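Local coordinates for protein L-threonine 3-dehydrogenase (Clostridioides difficile, PDB 7OL1) that probably catalyses the NAD+-dependent oxidation of L-threonine at its 3-hydroxyl group, at residues Lys24-Gly29 with Asp91-Leu96; Ile52-Arg57 with Glu71-Thr76; Arg80-Ala85 with Leu123-Glu128; Lys132-Ser137 with Arg186-Pro191. All coordinates share one frame; numbering follows the deposited sequence.

Overall arrangement
The chain illustrates how a Rossmann fold is closed contact by contact. Strand 25-28 opens it; before its partner 92-95 arrives, residues 52-57 and 71-76 pair, so interaction 2 is nested inside the loop closed by interaction 1. Interaction 3 crosses interaction 1: residues 80-85 belong to the helix that leads into strand 92-95, while 123-128 belong to helix 108-129, which leads into strand 132-138. Interaction 4 follows in series, joining strands 132-138 and 184-194. Together interactions 2, 1 and 4 give the parallel strand order 69-72, 51-55, 25-28, 92-95, 132-138, 184-194, and interaction 3 joins two helices lying against one face, where Phe-81 reaches Leu-26 and Thr-28.

Interaction 1: residues Lys24-Gly29 with Asp91-Leu96; sequences KILITG and DTIIHL
The central parallel strand pair of a Rossmann fold is formed here by Ile-25 to Thr-28 alongside Thr-92 to His-95, and the first strand runs directly into the TGxxGxxG turn of the short-chain dehydrogenases, which starts at Thr-28 and Gly-29. The strand axes approach to 4.7 Å, with their directions 14° apart. Leu-26 sits at the middle of the ladder, giving its N-H to Thr-92 O at 2.9 Å and accepting Ile-94 N on its own oxygen at the same length; the bonds beyond it, from Thr-28 N to Ile-94 O and from Leu-96 N to Thr-28 O, are weak. At the opposite end a side chain extends the backbone pattern. Asp-91 holds its carboxylate between its own backbone N and carbonyl carbon (chi1 53°), which brings OD2 within 2.7 Å of Lys-24 N, met on the syn side, while Asp-91 N returns a bond to Lys-24 O. The other oxygen, OD1, receives the Thr-92 hydroxyl from above the carboxylate plane and also Lys-23 N. Under helix 33-46, Ile-25 CG2 packs on Ile-94 CD1 at 3.7 Å, and Ile-27 and Leu-96 run side by side, with CG2 and CD1 4.0 Å apart. The reverse face carries Leu-26, Ile-93, Thr-28 and His-95. There Thr-28 CG2 lies at the imidazole edge, in the ring plane, and Thr-28 OG1, already bound by Ala-97 N, takes a weak, strongly bent bond (116°) from His-95 ND1 at 2.9 Å.

Interaction 2: residues Ile52-Arg57 with Glu71-Thr76; sequences IASSRR and EILDVT
Ser-55 and Leu-73 mark where the parallel ladder ends: its last bridges are Ser-54 with Glu-71 and Ser-55 with Ile-72, and the last bond, Leu-73 N to Ser-55 O at 2.8 Å, is nearly straight at hydrogen (172°) yet arrives from 42° above the carbonyl plane. Before it, Glu-71 N binds Ala-53 O at 3.1 Å, and the Ser-55 N to Glu-71 O bond is weak. Leu-73 lays CB against Ser-54, and with CG opposite the backbone N (chi1 -180°) its CD2 also comes to that serine, 3.8 Å from OG; that hydroxyl is engaged by Ile-27 O. On the other side of the ladder Ile-72 CG2 rests 3.6 Å from Arg-56 O. Past the strand, Asp-74 OD1 accepts both Thr-76 N (2.9 Å) and Thr-76 OG1 (2.6 Å) from one face of its carboxylate, a double grip that limits how far the group can turn. Its OD2 makes merely a long ion pair with the poorly ordered guanidinium of Arg-56. This Asx turn, leading out of an edge strand toward the following helix, belongs to the Rossmann half that in short-chain dehydrogenases generally receives the adenosine part of the coenzyme.

Interaction 3: residues Arg80-Ala85 with Leu123-Glu128; sequences RFFEIA and LEIAKE
Ile-125 is the side chain on which two helices meet, with each of its branches given a different neighbour by its torsions. CG1 stands beside the backbone N (chi1 -73°) and the chain continues extended, so CD1 is carried across to the face of the Phe-81 ring. It makes a CH-pi contact there, 3.6 Å from the ring centroid, placed above the CG side rather than the centre of the ring. CG2 goes the other way, to Ala-85 CB at 4.0 Å, one helical turn after Phe-81. Between these, CG1 lies 4.2 Å from Phe-82 CB, at the edge of that ring. Phe-82 swings its ring out along the gap between the helices, its CG opposite the backbone N (chi1 178°), and CZ comes 3.9 Å from OE2 of the extended, exposed Glu-128; the two side chains meet at about a right angle. No hydrogen bond links the segments. The short helical pieces cross at -40° with axes 10.2 Å apart, a gap spanned by side chains. Phe-81 continues down to Leu-26 and Thr-28, and Ile-125 to Ile-93: such side-by-side helices resting on a parallel sheet belong to one of the two outer layers of the alpha/beta/alpha Rossmann sandwich.

Interaction 4: residues Lys132-Ser137 with Arg186-Pro191; sequences KFFTPS and RGVRFP
Backbone bonds between Phe-133 to Ser-137 and Arg-186 to Phe-190 come in two groups with a gap between. In the first, Arg-186 N binds Phe-133 O at 3.1 Å and Arg-186 O accepts Thr-135 N at 3.3 Å; in the second, Ser-137 N binds Val-188 O at 2.8 Å and Phe-190 N reaches weakly to Ser-137 O. Pro-136 and Gly-187 fall in between, where Thr-135 O is 4.1 Å from Val-188 N and instead meets the CA-H of Gly-187 at 3.3 Å. Apolar contacts lie on the side covered by helix 236-248. Phe-134, its CG opposite the backbone N (chi1 -175°), lays its ring alongside the second strand: Gly-187 CA makes an off-centre CH-pi contact, and Val-188 CG2 meets the ring edge 3.9 Å from CZ. The same methyl sits over one face of Phe-190, toward its rim, while the edge of that ring receives Pro-136 CB in plane, 3.7 Å from CE2. On the opposite side from Phe-134, Ser-137 and Arg-189 form a polar pair: Ser-137 CB and Arg-189 CG are 4.2 Å apart, and both side chains end on Glu-171, the serine through OE1 and the arginine through a salt bridge to OE2. Thr-135 and Ser-137 also touch Lys-167, the lysine of the Tyr-X-X-X-Lys motif, a neighbourhood typical of the active-site end of a short-chain dehydrogenase sheet.

Interaction 1: residues Lys24-Gly29 with Asp91-Leu96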
loop_
_atom_site.group_PDB
_atom_site.type_symbol
_atom_site.label_atom_id
_atom_site.label_comp_id
_atom_site.label_asym_id
_atom_site.label_seq_id
_atom_site.Cartn_x
_atom_site.Cartn_y
_atom_site.Cartn_z
ATOM N N LYS A 24 24.406 18.631 -3.088
ATOM C CA LYS A 24 23.301 19.599 -3.322
ATOM C C LYS A 24 21.947 18.919 -3.071
ATOM O O LYS A 24 21.559 17.996 -3.854
ATOM C CB LYS A 24 23.358 20.159 -4.751
ATOM C CG LYS A 24 24.723 20.663 -5.210
ATOM C CD LYS A 24 24.737 21.455 -6.522
ATOM C CE LYS A 24 23.873 22.706 -6.512
ATOM N NZ LYS A 24 24.259 23.661 -5.458
ATOM N N ILE A 25 21.212 19.450 -2.091
ATOM C CA ILE A 25 20.059 18.803 -1.411
ATOM C C ILE A 25 18.800 19.675 -1.566
ATOM O O ILE A 25 18.821 20.849 -1.113
ATOM C CB ILE A 25 20.417 18.603 0.081
ATOM C CG1 ILE A 25 21.770 17.921 0.263
ATOM C CG2 ILE A 25 19.326 17.871 0.842
ATOM C CD1 ILE A 25 22.416 18.232 1.605
ATOM N N LEU A 26 17.719 19.105 -2.103
ATOM C CA LEU A 26 16.356 19.709 -2.085
ATOM C C LEU A 26 15.563 19.030 -0.972
ATOM O O LEU A 26 15.400 17.835 -1.035
ATOM C CB LEU A 26 15.699 19.501 -3.459
ATOM C CG LEU A 26 14.190 19.732 -3.562
ATOM C CD1 LEU A 26 13.807 21.164 -3.245
ATOM C CD2 LEU A 26 13.670 19.362 -4.948
ATOM N N ILE A 27 15.072 19.792 -0.009
ATOM C CA ILE A 27 14.100 19.344 1.021
ATOM C C ILE A 27 12.696 19.840 0.668
ATOM O O ILE A 27 12.476 21.055 0.781
ATOM C CB ILE A 27 14.511 19.886 2.401
ATOM C CG1 ILE A 27 15.982 19.601 2.709
ATOM C CG2 ILE A 27 13.579 19.330 3.467
ATOM C CD1 ILE A 27 16.477 20.349 3.916
ATOM N N THR A 28 11.766 18.938 0.337
ATOM C CA THR A 28 10.305 19.230 0.325
ATOM C C THR A 28 9.780 19.122 1.761
ATOM O O THR A 28 10.398 18.431 2.562
ATOM C CB THR A 28 9.566 18.329 -0.664
ATOM O OG1 THR A 28 9.337 17.127 0.055
ATOM C CG2 THR A 28 10.325 18.057 -1.952
ATOM N N GLY A 29 8.727 19.855 2.093
ATOM C CA GLY A 29 8.109 19.861 3.433
ATOM C C GLY A 29 9.036 20.433 4.488
ATOM O O GLY A 29 8.936 20.067 5.677
ATOM N N ASP A 91 21.435 16.391 -6.176
ATOM C CA ASP A 91 21.824 14.953 -6.243
ATOM C C ASP A 91 21.007 14.187 -5.193
ATOM O O ASP A 91 20.884 12.977 -5.333
ATOM C CB ASP A 91 23.338 14.779 -6.065
ATOM C CG ASP A 91 23.910 15.456 -4.824
ATOM O OD1 ASP A 91 23.850 14.812 -3.753
ATOM O OD2 ASP A 91 24.406 16.632 -4.931
ATOM N N THR A 92 20.412 14.902 -4.234
ATOM C CA THR A 92 19.579 14.372 -3.129
ATOM C C THR A 92 18.253 15.130 -3.026
ATOM O O THR A 92 18.281 16.362 -2.972
ATOM C CB THR A 92 20.343 14.527 -1.817
ATOM O OG1 THR A 92 21.613 13.955 -2.117
ATOM C CG2 THR A 92 19.667 13.868 -0.638
ATOM N N ILE A 93 17.138 14.408 -2.925
ATOM C CA ILE A 93 15.804 14.964 -2.560
ATOM C C ILE A 93 15.380 14.303 -1.245
ATOM O O ILE A 93 15.267 13.094 -1.210
ATOM C CB ILE A 93 14.802 14.720 -3.707
ATOM C CG1 ILE A 93 15.349 15.212 -5.052
ATOM C CG2 ILE A 93 13.445 15.342 -3.407
ATOM C CD1 ILE A 93 14.364 15.126 -6.194
ATOM N N ILE A 94 15.231 15.073 -0.186
ATOM C CA ILE A 94 14.625 14.609 1.079
ATOM C C ILE A 94 13.160 15.055 1.044
ATOM O O ILE A 94 12.838 16.195 1.464
ATOM C CB ILE A 94 15.419 15.139 2.285
ATOM C CG1 ILE A 94 16.879 14.685 2.216
ATOM C CG2 ILE A 94 14.763 14.720 3.593
ATOM C CD1 ILE A 94 17.775 15.394 3.185
ATOM N N HIS A 95 12.312 14.151 0.563
ATOM C CA HIS A 95 10.858 14.329 0.388
ATOM C C HIS A 95 10.111 14.221 1.714
ATOM O O HIS A 95 9.427 13.214 1.881
ATOM C CB HIS A 95 10.336 13.311 -0.634
ATOM C CG HIS A 95 8.953 13.630 -1.070
ATOM N ND1 HIS A 95 8.621 14.881 -1.547
ATOM C CD2 HIS A 95 7.821 12.888 -1.081
ATOM C CE1 HIS A 95 7.331 14.889 -1.830
ATOM N NE2 HIS A 95 6.810 13.672 -1.566
ATOM N N LEU A 96 10.103 15.269 2.545
ATOM C CA LEU A 96 9.264 15.312 3.774
ATOM C C LEU A 96 7.821 15.774 3.510
ATOM O O LEU A 96 6.990 15.638 4.409
ATOM C CB LEU A 96 9.862 16.243 4.826
ATOM C CG LEU A 96 11.363 16.182 5.067
ATOM C CD1 LEU A 96 11.734 17.089 6.242
ATOM C CD2 LEU A 96 11.820 14.771 5.315
#

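Interaction 2: residues Ile52-Arg57 with Glu71-Thr76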
loop_
_atom_site.group_PDB
_atom_site.type_symbol
_atom_site.label_atom_id
_atom_site.label_comp_id
_atom_site.label_asym_id
_atom_site.label_seq_id
_atom_site.Cartn_x
_atom_site.Cartn_y
_atom_site.Cartn_z
ATOM N N ILE A 52 18.523 23.746 -0.580
ATOM C CA ILE A 52 17.251 24.358 -1.051
ATOM C C ILE A 52 16.100 23.838 -0.191
ATOM O O ILE A 52 15.629 22.706 -0.447
ATOM C CB ILE A 52 17.022 24.010 -2.526
ATOM C CG1 ILE A 52 18.147 24.556 -3.398
ATOM C CG2 ILE A 52 15.677 24.510 -2.978
ATOM C CD1 ILE A 52 19.162 23.522 -3.715
ATOM N N ALA A 53 15.648 24.641 0.763
ATOM C CA ALA A 53 14.403 24.392 1.514
ATOM C C ALA A 53 13.215 24.795 0.654
ATOM O O ALA A 53 13.322 25.827 0.038
ATOM C CB ALA A 53 14.404 25.175 2.788
ATOM N N SER A 54 12.145 24.002 0.652
ATOM C CA SER A 54 10.911 24.194 -0.145
ATOM C C SER A 54 9.675 23.896 0.715
ATOM O O SER A 54 9.789 23.055 1.580
ATOM C CB SER A 54 10.975 23.342 -1.390
ATOM O OG SER A 54 10.415 22.050 -1.214
ATOM N N SER A 55 8.541 24.557 0.470
ATOM C CA SER A 55 7.249 24.364 1.182
ATOM C C SER A 55 6.104 24.885 0.314
ATOM O O SER A 55 6.385 25.658 -0.569
ATOM C CB SER A 55 7.263 25.043 2.529
ATOM O OG SER A 55 6.071 24.766 3.266
ATOM N N ARG A 56 4.868 24.466 0.583
ATOM C CA ARG A 56 3.626 24.928 -0.087
ATOM C C ARG A 56 3.442 26.423 0.217
ATOM O O ARG A 56 3.008 27.165 -0.700
ATOM C CB ARG A 56 2.437 24.085 0.395
ATOM C CG ARG A 56 1.154 24.275 -0.402
ATOM C CD ARG A 56 -0.110 23.943 0.393
ATOM N NE ARG A 56 -1.338 24.542 -0.144
ATOM C CZ ARG A 56 -1.990 24.133 -1.243
ATOM N NH1 ARG A 56 -1.537 23.116 -1.961
ATOM N NH2 ARG A 56 -3.099 24.746 -1.625
ATOM N N ARG A 57 3.760 26.843 1.445
ATOM C CA ARG A 57 3.406 28.175 2.011
ATOM C C ARG A 57 4.481 28.536 3.030
ATOM O O ARG A 57 4.840 27.630 3.811
ATOM C CB ARG A 57 2.046 28.179 2.732
ATOM C CG ARG A 57 0.811 27.974 1.856
ATOM C CD ARG A 57 -0.457 27.459 2.554
ATOM N NE ARG A 57 -0.762 28.180 3.794
ATOM C CZ ARG A 57 -0.632 27.711 5.050
ATOM N NH1 ARG A 57 -0.218 26.475 5.303
ATOM N NH2 ARG A 57 -0.932 28.497 6.072
ATOM N N GLU A 71 12.216 28.152 -1.628
ATOM C CA GLU A 71 11.399 28.074 -2.854
ATOM C C GLU A 71 10.008 27.546 -2.503
ATOM O O GLU A 71 9.902 26.455 -1.978
ATOM C CB GLU A 71 12.107 27.157 -3.836
ATOM C CG GLU A 71 13.392 27.769 -4.360
ATOM C CD GLU A 71 13.238 28.657 -5.585
ATOM O OE1 GLU A 71 14.197 28.679 -6.376
ATOM O OE2 GLU A 71 12.154 29.297 -5.762
ATOM N N ILE A 72 8.979 28.319 -2.772
ATOM C CA ILE A 72 7.586 27.811 -2.819
ATOM C C ILE A 72 7.523 26.666 -3.823
ATOM O O ILE A 72 7.899 26.865 -5.023
ATOM C CB ILE A 72 6.587 28.912 -3.201
ATOM C CG1 ILE A 72 6.671 30.124 -2.266
ATOM C CG2 ILE A 72 5.189 28.328 -3.274
ATOM C CD1 ILE A 72 6.296 29.828 -0.832
ATOM N N LEU A 73 6.984 25.540 -3.346
ATOM C CA LEU A 73 6.787 24.287 -4.121
ATOM C C LEU A 73 5.562 23.542 -3.596
ATOM O O LEU A 73 5.427 23.355 -2.363
ATOM C CB LEU A 73 8.041 23.424 -4.029
ATOM C CG LEU A 73 7.984 22.108 -4.780
ATOM C CD1 LEU A 73 7.482 22.261 -6.202
ATOM C CD2 LEU A 73 9.363 21.506 -4.790
ATOM N N ASP A 74 4.663 23.235 -4.520
ATOM C CA ASP A 74 3.556 22.281 -4.333
ATOM C C ASP A 74 3.993 20.990 -5.033
ATOM O O ASP A 74 3.925 20.908 -6.292
ATOM C CB ASP A 74 2.229 22.862 -4.825
ATOM C CG ASP A 74 1.102 21.842 -4.841
ATOM O OD1 ASP A 74 1.328 20.673 -4.411
ATOM O OD2 ASP A 74 0.007 22.205 -5.289
ATOM N N VAL A 75 4.404 20.007 -4.241
ATOM C CA VAL A 75 4.987 18.736 -4.757
ATOM C C VAL A 75 3.964 18.033 -5.650
ATOM O O VAL A 75 4.387 17.160 -6.433
ATOM C CB VAL A 75 5.459 17.841 -3.606
ATOM C CG1 VAL A 75 6.670 18.450 -2.916
ATOM C CG2 VAL A 75 4.331 17.558 -2.606
ATOM N N THR A 76 2.686 18.402 -5.602
ATOM C CA THR A 76 1.674 17.711 -6.450
ATOM C C THR A 76 1.709 18.228 -7.882
ATOM O O THR A 76 0.952 17.686 -8.671
ATOM C CB THR A 76 0.243 17.874 -5.936
ATOM O OG1 THR A 76 -0.087 19.241 -6.106
ATOM C CG2 THR A 76 0.097 17.497 -4.482
#

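Interaction 3: residues Arg80-Ala85 with Leu123-Glu128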
loop_
_atom_site.group_PDB
_atom_site.type_symbol
_atom_site.label_atom_id
_atom_site.label_comp_id
_atom_site.label_asym_id
_atom_site.label_seq_id
_atom_site.Cartn_x
_atom_site.Cartn_y
_atom_site.Cartn_z
ATOM N N ARG A 80 6.610 21.759 -11.742
ATOM C CA ARG A 80 7.325 22.801 -10.947
ATOM C C ARG A 80 8.358 22.091 -10.060
ATOM O O ARG A 80 9.487 22.613 -9.928
ATOM C CB ARG A 80 6.361 23.706 -10.178
ATOM C CG ARG A 80 7.030 24.492 -9.065
ATOM C CD ARG A 80 7.265 25.991 -9.208
ATOM N NE ARG A 80 8.217 26.241 -10.261
ATOM C CZ ARG A 80 9.196 27.157 -10.260
ATOM N NH1 ARG A 80 9.446 27.954 -9.230
ATOM N NH2 ARG A 80 9.951 27.236 -11.341
ATOM N N PHE A 81 8.004 20.925 -9.511
ATOM C CA PHE A 81 8.904 20.090 -8.676
ATOM C C PHE A 81 10.168 19.846 -9.486
ATOM O O PHE A 81 11.293 20.111 -8.978
ATOM C CB PHE A 81 8.197 18.783 -8.305
ATOM C CG PHE A 81 8.745 17.967 -7.159
ATOM C CD1 PHE A 81 10.078 18.018 -6.787
ATOM C CD2 PHE A 81 7.913 17.074 -6.498
ATOM C CE1 PHE A 81 10.543 17.246 -5.741
ATOM C CE2 PHE A 81 8.388 16.293 -5.466
ATOM C CZ PHE A 81 9.699 16.387 -5.092
ATOM N N PHE A 82 9.994 19.404 -10.731
ATOM C CA PHE A 82 11.125 19.106 -11.656
ATOM C C PHE A 82 11.927 20.385 -11.923
ATOM O O PHE A 82 13.164 20.330 -11.969
ATOM C CB PHE A 82 10.585 18.543 -12.964
ATOM C CG PHE A 82 11.614 18.241 -14.019
ATOM C CD1 PHE A 82 12.513 17.202 -13.858
ATOM C CD2 PHE A 82 11.623 18.936 -15.221
ATOM C CE1 PHE A 82 13.432 16.897 -14.858
ATOM C CE2 PHE A 82 12.534 18.624 -16.217
ATOM C CZ PHE A 82 13.450 17.613 -16.029
ATOM N N GLU A 83 11.234 21.515 -12.103
ATOM C CA GLU A 83 11.907 22.798 -12.383
ATOM C C GLU A 83 12.912 23.056 -11.263
ATOM O O GLU A 83 14.076 23.452 -11.573
ATOM C CB GLU A 83 10.887 23.930 -12.569
ATOM C CG GLU A 83 10.173 23.855 -13.907
ATOM C CD GLU A 83 9.258 25.000 -14.304
ATOM O OE1 GLU A 83 8.780 25.763 -13.421
ATOM O OE2 GLU A 83 9.030 25.117 -15.520
ATOM N N ILE A 84 12.489 22.877 -10.009
ATOM C CA ILE A 84 13.330 23.252 -8.835
ATOM C C ILE A 84 14.450 22.228 -8.651
ATOM O O ILE A 84 15.556 22.645 -8.323
ATOM C CB ILE A 84 12.478 23.475 -7.589
ATOM C CG1 ILE A 84 11.705 24.781 -7.767
ATOM C CG2 ILE A 84 13.323 23.502 -6.327
ATOM C CD1 ILE A 84 10.318 24.706 -7.227
ATOM N N ALA A 85 14.223 20.962 -8.966
ATOM C CA ALA A 85 15.315 19.968 -8.992
ATOM C C ALA A 85 16.389 20.421 -9.981
ATOM O O ALA A 85 17.558 20.411 -9.578
ATOM C CB ALA A 85 14.807 18.590 -9.342
ATOM N N LEU A 123 9.420 10.554 -7.210
ATOM C CA LEU A 123 10.110 9.297 -7.578
ATOM C C LEU A 123 10.432 9.390 -9.064
ATOM O O LEU A 123 11.550 9.023 -9.461
ATOM C CB LEU A 123 9.252 8.075 -7.229
ATOM C CG LEU A 123 9.229 7.704 -5.745
ATOM C CD1 LEU A 123 8.137 6.701 -5.445
ATOM C CD2 LEU A 123 10.576 7.148 -5.297
ATOM N N GLU A 124 9.491 9.919 -9.843
ATOM C CA GLU A 124 9.623 10.023 -11.323
ATOM C C GLU A 124 10.760 11.018 -11.601
ATOM O O GLU A 124 11.556 10.764 -12.547
ATOM C CB GLU A 124 8.274 10.363 -11.966
ATOM C CG GLU A 124 7.395 9.149 -12.226
ATOM C CD GLU A 124 7.859 8.279 -13.382
ATOM O OE1 GLU A 124 7.830 7.005 -13.254
ATOM O OE2 GLU A 124 8.248 8.873 -14.420
ATOM N N ILE A 125 10.880 12.070 -10.784
ATOM C CA ILE A 125 11.994 13.048 -10.913
ATOM C C ILE A 125 13.308 12.320 -10.624
ATOM O O ILE A 125 14.222 12.408 -11.450
ATOM C CB ILE A 125 11.769 14.250 -9.988
ATOM C CG1 ILE A 125 10.652 15.147 -10.516
ATOM C CG2 ILE A 125 13.057 15.020 -9.823
ATOM C CD1 ILE A 125 10.111 16.124 -9.511
ATOM N N ALA A 126 13.392 11.599 -9.505
ATOM C CA ALA A 126 14.615 10.887 -9.066
ATOM C C ALA A 126 15.002 9.836 -10.109
ATOM O O ALA A 126 16.191 9.715 -10.430
ATOM C CB ALA A 126 14.376 10.270 -7.729
ATOM N N LYS A 127 14.019 9.135 -10.664
ATOM C CA LYS A 127 14.240 8.182 -11.783
ATOM C C LYS A 127 14.955 8.908 -12.928
ATOM O O LYS A 127 15.848 8.302 -13.519
ATOM C CB LYS A 127 12.915 7.580 -12.268
ATOM C CG LYS A 127 13.038 6.498 -13.335
ATOM C CD LYS A 127 11.716 6.059 -13.952
ATOM C CE LYS A 127 11.908 5.331 -15.267
ATOM N NZ LYS A 127 10.671 4.684 -15.769
ATOM N N GLU A 128 14.556 10.147 -13.238
ATOM C CA GLU A 128 15.001 10.871 -14.456
ATOM C C GLU A 128 16.382 11.476 -14.205
ATOM O O GLU A 128 17.159 11.499 -15.145
ATOM C CB GLU A 128 14.005 11.949 -14.886
ATOM C CG GLU A 128 14.181 12.396 -16.334
ATOM C CD GLU A 128 13.118 13.348 -16.872
ATOM O OE1 GLU A 128 11.934 13.292 -16.415
ATOM O OE2 GLU A 128 13.474 14.156 -17.752
#

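Interaction 4: residues Lys132-Ser137 with Arg186-Pro191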
loop_
_atom_site.group_PDB
_atom_site.type_symbol
_atom_site.label_atom_id
_atom_site.label_comp_id
_atom_site.label_asym_id
_atom_site.label_seq_id
_atom_site.Cartn_x
_atom_site.Cartn_y
_atom_site.Cartn_z
ATOM N N LYS A 132 19.353 10.576 -5.231
ATOM C CA LYS A 132 19.098 9.954 -3.930
ATOM C C LYS A 132 17.725 10.460 -3.510
ATOM O O LYS A 132 17.491 11.672 -3.622
ATOM C CB LYS A 132 20.226 10.330 -2.964
ATOM C CG LYS A 132 21.594 9.807 -3.388
ATOM C CD LYS A 132 22.651 9.948 -2.320
ATOM C CE LYS A 132 23.592 11.100 -2.584
ATOM N NZ LYS A 132 24.611 10.739 -3.599
ATOM N N PHE A 133 16.866 9.556 -3.063
ATOM C CA PHE A 133 15.468 9.862 -2.709
ATOM C C PHE A 133 15.142 9.261 -1.332
ATOM O O PHE A 133 14.920 8.041 -1.182
ATOM C CB PHE A 133 14.536 9.418 -3.845
ATOM C CG PHE A 133 13.177 10.056 -3.709
ATOM C CD1 PHE A 133 12.928 11.308 -4.233
ATOM C CD2 PHE A 133 12.177 9.454 -2.965
ATOM C CE1 PHE A 133 11.693 11.908 -4.071
ATOM C CE2 PHE A 133 10.949 10.067 -2.787
ATOM C CZ PHE A 133 10.712 11.300 -3.336
ATOM N N PHE A 134 15.090 10.129 -0.335
ATOM C CA PHE A 134 14.701 9.797 1.044
ATOM C C PHE A 134 13.252 10.217 1.307
ATOM O O PHE A 134 12.976 11.376 1.234
ATOM C CB PHE A 134 15.637 10.483 2.024
ATOM C CG PHE A 134 15.381 10.097 3.453
ATOM C CD1 PHE A 134 14.389 10.732 4.185
ATOM C CD2 PHE A 134 16.104 9.081 4.044
ATOM C CE1 PHE A 134 14.147 10.386 5.498
ATOM C CE2 PHE A 134 15.858 8.729 5.356
ATOM C CZ PHE A 134 14.888 9.386 6.079
ATOM N N THR A 135 12.398 9.263 1.671
ATOM C CA THR A 135 11.025 9.451 2.171
ATOM C C THR A 135 10.921 8.908 3.592
ATOM O O THR A 135 11.187 7.747 3.837
ATOM C CB THR A 135 10.037 8.623 1.354
ATOM O OG1 THR A 135 10.559 8.484 0.029
ATOM C CG2 THR A 135 8.640 9.200 1.412
ATOM N N PRO A 136 10.486 9.707 4.572
ATOM C CA PRO A 136 10.208 9.193 5.896
ATOM C C PRO A 136 8.870 8.459 5.888
ATOM O O PRO A 136 8.049 8.822 5.114
ATOM C CB PRO A 136 10.110 10.441 6.768
ATOM C CG PRO A 136 9.675 11.537 5.824
ATOM C CD PRO A 136 10.191 11.142 4.454
ATOM N N SER A 137 8.784 7.403 6.696
ATOM C CA SER A 137 7.590 6.576 6.992
ATOM C C SER A 137 7.346 6.687 8.489
ATOM O O SER A 137 7.911 7.611 9.061
ATOM C CB SER A 137 7.783 5.164 6.540
ATOM O OG SER A 137 6.559 4.459 6.625
ATOM N N ARG A 186 15.369 5.183 -0.080
ATOM C CA ARG A 186 15.654 4.784 1.311
ATOM C C ARG A 186 14.772 5.549 2.289
ATOM O O ARG A 186 14.389 6.685 1.964
ATOM C CB ARG A 186 17.091 5.147 1.696
ATOM C CG ARG A 186 18.150 4.485 0.825
ATOM C CD ARG A 186 19.514 4.950 1.265
ATOM N NE ARG A 186 20.504 4.597 0.257
ATOM C CZ ARG A 186 21.816 4.468 0.488
ATOM N NH1 ARG A 186 22.342 4.684 1.692
ATOM N NH2 ARG A 186 22.598 4.127 -0.511
ATOM N N GLY A 187 14.540 5.006 3.488
ATOM C CA GLY A 187 13.727 5.730 4.478
ATOM C C GLY A 187 13.734 5.095 5.843
ATOM O O GLY A 187 14.214 3.989 5.989
ATOM N N VAL A 188 13.146 5.776 6.811
ATOM C CA VAL A 188 13.065 5.271 8.197
ATOM C C VAL A 188 11.619 5.415 8.635
ATOM O O VAL A 188 10.952 6.299 8.124
ATOM C CB VAL A 188 14.021 6.039 9.120
ATOM C CG1 VAL A 188 15.468 5.871 8.677
ATOM C CG2 VAL A 188 13.635 7.503 9.222
ATOM N N ARG A 189 11.175 4.524 9.514
ATOM C CA ARG A 189 9.906 4.650 10.252
ATOM C C ARG A 189 10.222 5.379 11.553
ATOM O O ARG A 189 10.691 4.760 12.501
ATOM C CB ARG A 189 9.264 3.281 10.480
ATOM C CG ARG A 189 9.247 2.378 9.255
ATOM C CD ARG A 189 8.309 1.204 9.492
ATOM N NE ARG A 189 8.167 0.368 8.316
ATOM C CZ ARG A 189 8.689 -0.835 8.146
ATOM N NH1 ARG A 189 9.409 -1.416 9.098
ATOM N NH2 ARG A 189 8.446 -1.473 7.016
ATOM N N PHE A 190 9.993 6.675 11.572
ATOM C CA PHE A 190 10.108 7.492 12.797
ATOM C C PHE A 190 9.022 7.097 13.788
ATOM O O PHE A 190 7.844 6.914 13.459
ATOM C CB PHE A 190 10.025 8.988 12.495
ATOM C CG PHE A 190 11.218 9.520 11.760
ATOM C CD1 PHE A 190 12.459 9.540 12.362
ATOM C CD2 PHE A 190 11.104 9.969 10.457
ATOM C CE1 PHE A 190 13.567 10.014 11.678
ATOM C CE2 PHE A 190 12.213 10.444 9.776
ATOM C CZ PHE A 190 13.438 10.479 10.392
ATOM N N PRO A 191 9.422 7.013 15.061
ATOM C CA PRO A 191 8.474 7.026 16.159
ATOM C C PRO A 191 8.093 8.460 16.504
ATOM O O PRO A 191 8.478 9.350 15.785
ATOM C CB PRO A 191 9.328 6.467 17.297
ATOM C CG PRO A 191 10.717 7.008 17.015
ATOM C CD PRO A 191 10.823 6.928 15.507
#